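Local coordinates for protein Bug27 (Bordetella pertussis, PDB 2QPQ) that probably binds a small solute in the periplasm, as a Venus-flytrap receptor of the Bug family, for a tripartite tricarboxylate-type transport system, at residues A[240-243]-A[244-247]; A[250-253]-A[254-257]. All coordinates share one frame; numbering follows the deposited sequence.

In the fold
Following the chain from the N terminus, strand 227-235 runs into helix 240-254; contact 1 lies within it and contact 2 runs over its end. Contact 1 spans the first two turns, 240-247; contact 2 takes the last turn and the short connection through R256 to helix 257-266. They stand in series, with centres about 15 Å apart, and neither encloses or crosses the other. The segments of each contact adjoin, and pairs three or four residues apart close single turns, not long loops. Through its side chains contact 1 sets the start of the helix against strands 93-109 and 227-235 and against P275 of helix 275-296. Contact 2 sets its end against strand 93-109 again and against helix 21-35.

Contact 1 of 2, residues A[240-243]-A[244-247]; sequences MAVR and QKLY
M240 overlaps the carboxamide of Q244 one turn on: its CG lies 3.5 Å from Q244 NE2, and its SD is 4.0 Å from Q244 CG. The Q244 chain is extended beyond CG and crosses the methionine at a slant. M240 itself starts with CG anti to its backbone N (chi1 -175°) and then bends twice, which brings its CE over one face of the R243 guanidinium, 3.3 Å above the plane and toward the rim. That guanidinium is anchored beyond the helix, with R243 NE bonded to the carbonyl of A95. On another flank K245 folds back over the preceding turn: the bend at chi3 brings its CE 3.0 Å from A241 O, and that at chi4 leaves its NZ 4.0 Å from V242 CG2. L246 and V242 approach more loosely, CD1 to CG1 at 4.4 Å, while L246 also packs on V96 and V234. Beneath these side chains the four amides of 244-247 bond to the carbonyls of 240-243. The straightest is L246 N to V242 O, 3.0 Å at 176°. Y247 N reaches R243 O at 2.8 Å, and its ring carries OH away to the carbonyl of S272. Regular i to i+4 bonding with side-chain pairs three and four residues apart marks the opening turns of an amphipathic alpha-helix laid on the sheet of an alpha/beta domain.

Contact 2 of 2, residues A[250-253]-A[254-257]; sequences IAKV and MQRD
M254 comes first, its amide bonded to I250 O at 3.0 Å. Bent at chi2 and chi3, its chain curls so that CE meets CG1 of V253 at 3.4 Å, tighter than usual for two carbons. Its CG also approaches CG2 of I250, at 4.4 Å, and both side chains rest on V99 of strand 93-109. Q255 follows, with its N bonded to A251 O at 2.9 Å. Its side chain, extended beyond CG, runs alongside the A251 carbonyl, CG lying 3.1 Å from A251 O and NE2 4.1 Å from A251 CB. At R256 the pattern shortens: its N takes V253 O, 3.1 Å away, an i to i+3 bond whose donor stands 59° out of the carbonyl plane. The aliphatic part of R256 runs beside that carbonyl, with CG 3.2 Å from V253 O, while NE forms a salt bridge with D258. The psi of R256 is 136°, breaking the helical path just before D257. Such a change from i+4 to i+3 bonding is common where an alpha-helix ends, here with R256 serving as N-cap residue of helix 257-266 in a short helix-to-helix connection.

Contact 1 of 2, residues A[240-243]-A[244-247]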
# COMPACT_ATOMS: atom_id res chain seq x y z
N MET A 240 -2.43 -12.35 22.57
CA MET A 240 -3.00 -13.01 21.43
C MET A 240 -4.49 -13.17 21.56
O MET A 240 -5.20 -13.04 20.56
CB MET A 240 -2.31 -14.37 21.20
CG MET A 240 -2.76 -15.11 19.91
SD MET A 240 -2.52 -14.14 18.38
CE MET A 240 -0.78 -14.36 18.08
N ALA A 241 -5.02 -13.44 22.75
CA ALA A 241 -6.50 -13.60 22.88
C ALA A 241 -7.25 -12.34 22.43
O ALA A 241 -8.35 -12.41 21.84
CB ALA A 241 -6.92 -13.97 24.30
N VAL A 242 -6.68 -11.19 22.77
CA VAL A 242 -7.23 -9.90 22.33
C VAL A 242 -7.08 -9.73 20.80
O VAL A 242 -8.03 -9.36 20.10
CB VAL A 242 -6.56 -8.72 23.10
CG1 VAL A 242 -7.07 -7.37 22.59
CG2 VAL A 242 -6.79 -8.85 24.66
N ARG A 243 -5.89 -10.00 20.27
CA ARG A 243 -5.66 -9.95 18.81
C ARG A 243 -6.65 -10.85 18.05
O ARG A 243 -7.17 -10.48 16.98
CB ARG A 243 -4.22 -10.35 18.52
CG ARG A 243 -3.20 -9.31 19.04
CD ARG A 243 -1.80 -9.84 19.03
NE ARG A 243 -1.33 -10.10 17.67
CZ ARG A 243 -0.22 -10.77 17.39
NH1 ARG A 243 0.55 -11.31 18.35
NH2 ARG A 243 0.12 -10.94 16.13
N GLN A 244 -6.92 -12.02 18.62
CA GLN A 244 -7.85 -13.00 17.99
C GLN A 244 -9.29 -12.54 18.08
O GLN A 244 -10.06 -12.68 17.13
CB GLN A 244 -7.66 -14.39 18.60
CG GLN A 244 -6.43 -15.02 18.00
CD GLN A 244 -6.01 -16.32 18.64
OE1 GLN A 244 -6.49 -16.72 19.71
NE2 GLN A 244 -5.07 -16.99 17.98
N LYS A 245 -9.64 -11.91 19.19
CA LYS A 245 -10.98 -11.32 19.34
C LYS A 245 -11.25 -10.21 18.31
O LYS A 245 -12.30 -10.18 17.65
CB LYS A 245 -11.19 -10.83 20.78
CG LYS A 245 -11.47 -12.02 21.69
CD LYS A 245 -11.63 -11.70 23.18
CE LYS A 245 -10.30 -11.30 23.86
NZ LYS A 245 -10.56 -10.21 24.84
N LEU A 246 -10.26 -9.33 18.16
CA LEU A 246 -10.30 -8.32 17.12
C LEU A 246 -10.31 -8.91 15.71
O LEU A 246 -11.16 -8.51 14.90
CB LEU A 246 -9.13 -7.35 17.29
CG LEU A 246 -9.28 -6.35 18.45
CD1 LEU A 246 -7.93 -5.70 18.64
CD2 LEU A 246 -10.34 -5.28 18.16
N TYR A 247 -9.39 -9.84 15.44
CA TYR A 247 -9.35 -10.57 14.21
C TYR A 247 -10.72 -11.14 13.87
O TYR A 247 -11.18 -10.94 12.75
CB TYR A 247 -8.26 -11.69 14.16
CG TYR A 247 -8.40 -12.47 12.85
CD1 TYR A 247 -7.70 -12.07 11.69
CD2 TYR A 247 -9.28 -13.55 12.75
CE1 TYR A 247 -7.89 -12.74 10.48
CE2 TYR A 247 -9.47 -14.20 11.56
CZ TYR A 247 -8.78 -13.79 10.43
OH TYR A 247 -8.99 -14.43 9.24

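Contact 2 of 2, residues A[250-253]-A[254-257]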
# COMPACT_ATOMS: atom_id res chain seq x y z
N ILE A 250 -13.30 -8.39 12.86
CA ILE A 250 -12.97 -7.74 11.60
C ILE A 250 -13.13 -8.70 10.42
O ILE A 250 -13.59 -8.29 9.37
CB ILE A 250 -11.55 -7.09 11.63
CG1 ILE A 250 -11.49 -6.01 12.74
CG2 ILE A 250 -11.24 -6.44 10.31
CD1 ILE A 250 -10.12 -5.68 13.28
N ALA A 251 -12.76 -9.96 10.61
CA ALA A 251 -12.89 -10.96 9.54
C ALA A 251 -14.36 -11.16 9.19
O ALA A 251 -14.70 -11.32 8.01
CB ALA A 251 -12.24 -12.28 9.96
N LYS A 252 -15.23 -11.10 10.20
CA LYS A 252 -16.67 -11.15 9.97
C LYS A 252 -17.19 -9.99 9.10
O LYS A 252 -17.99 -10.20 8.19
CB LYS A 252 -17.45 -11.24 11.30
CG LYS A 252 -17.59 -12.70 11.77
CD LYS A 252 -17.84 -12.82 13.27
CE LYS A 252 -17.76 -14.29 13.75
NZ LYS A 252 -17.59 -14.42 15.26
N VAL A 253 -16.70 -8.78 9.36
CA VAL A 253 -16.95 -7.63 8.48
C VAL A 253 -16.46 -7.88 7.05
O VAL A 253 -17.20 -7.64 6.10
CB VAL A 253 -16.31 -6.31 9.00
CG1 VAL A 253 -16.49 -5.19 7.97
CG2 VAL A 253 -16.94 -5.91 10.31
N MET A 254 -15.23 -8.35 6.90
CA MET A 254 -14.66 -8.55 5.58
C MET A 254 -15.43 -9.63 4.79
O MET A 254 -15.53 -9.55 3.55
CB MET A 254 -13.17 -8.85 5.65
CG MET A 254 -12.35 -7.71 6.28
SD MET A 254 -12.50 -6.17 5.34
CE MET A 254 -13.48 -5.15 6.35
N GLN A 255 -16.00 -10.59 5.51
CA GLN A 255 -16.79 -11.67 4.91
C GLN A 255 -18.15 -11.23 4.34
O GLN A 255 -18.80 -12.00 3.62
CB GLN A 255 -16.98 -12.78 5.94
CG GLN A 255 -15.71 -13.59 6.17
CD GLN A 255 -15.78 -14.42 7.44
OE1 GLN A 255 -16.88 -14.61 8.02
NE2 GLN A 255 -14.63 -14.91 7.90
N ARG A 256 -18.62 -10.04 4.69
CA ARG A 256 -19.90 -9.54 4.19
C ARG A 256 -19.91 -9.54 2.65
O ARG A 256 -18.91 -9.15 2.04
CB ARG A 256 -20.16 -8.14 4.73
CG ARG A 256 -20.33 -8.04 6.22
CD ARG A 256 -20.53 -6.61 6.59
NE ARG A 256 -21.74 -6.08 5.96
CZ ARG A 256 -22.91 -5.90 6.57
NH1 ARG A 256 -23.05 -6.20 7.85
NH2 ARG A 256 -23.95 -5.40 5.91
N ASP A 257 -21.01 -10.00 2.02
CA ASP A 257 -21.15 -9.92 0.55
C ASP A 257 -20.97 -8.49 0.06
O ASP A 257 -20.29 -8.23 -0.94
CB ASP A 257 -22.56 -10.35 0.08
CG ASP A 257 -22.83 -11.81 0.25
OD1 ASP A 257 -21.89 -12.65 0.28
OD2 ASP A 257 -24.05 -12.13 0.29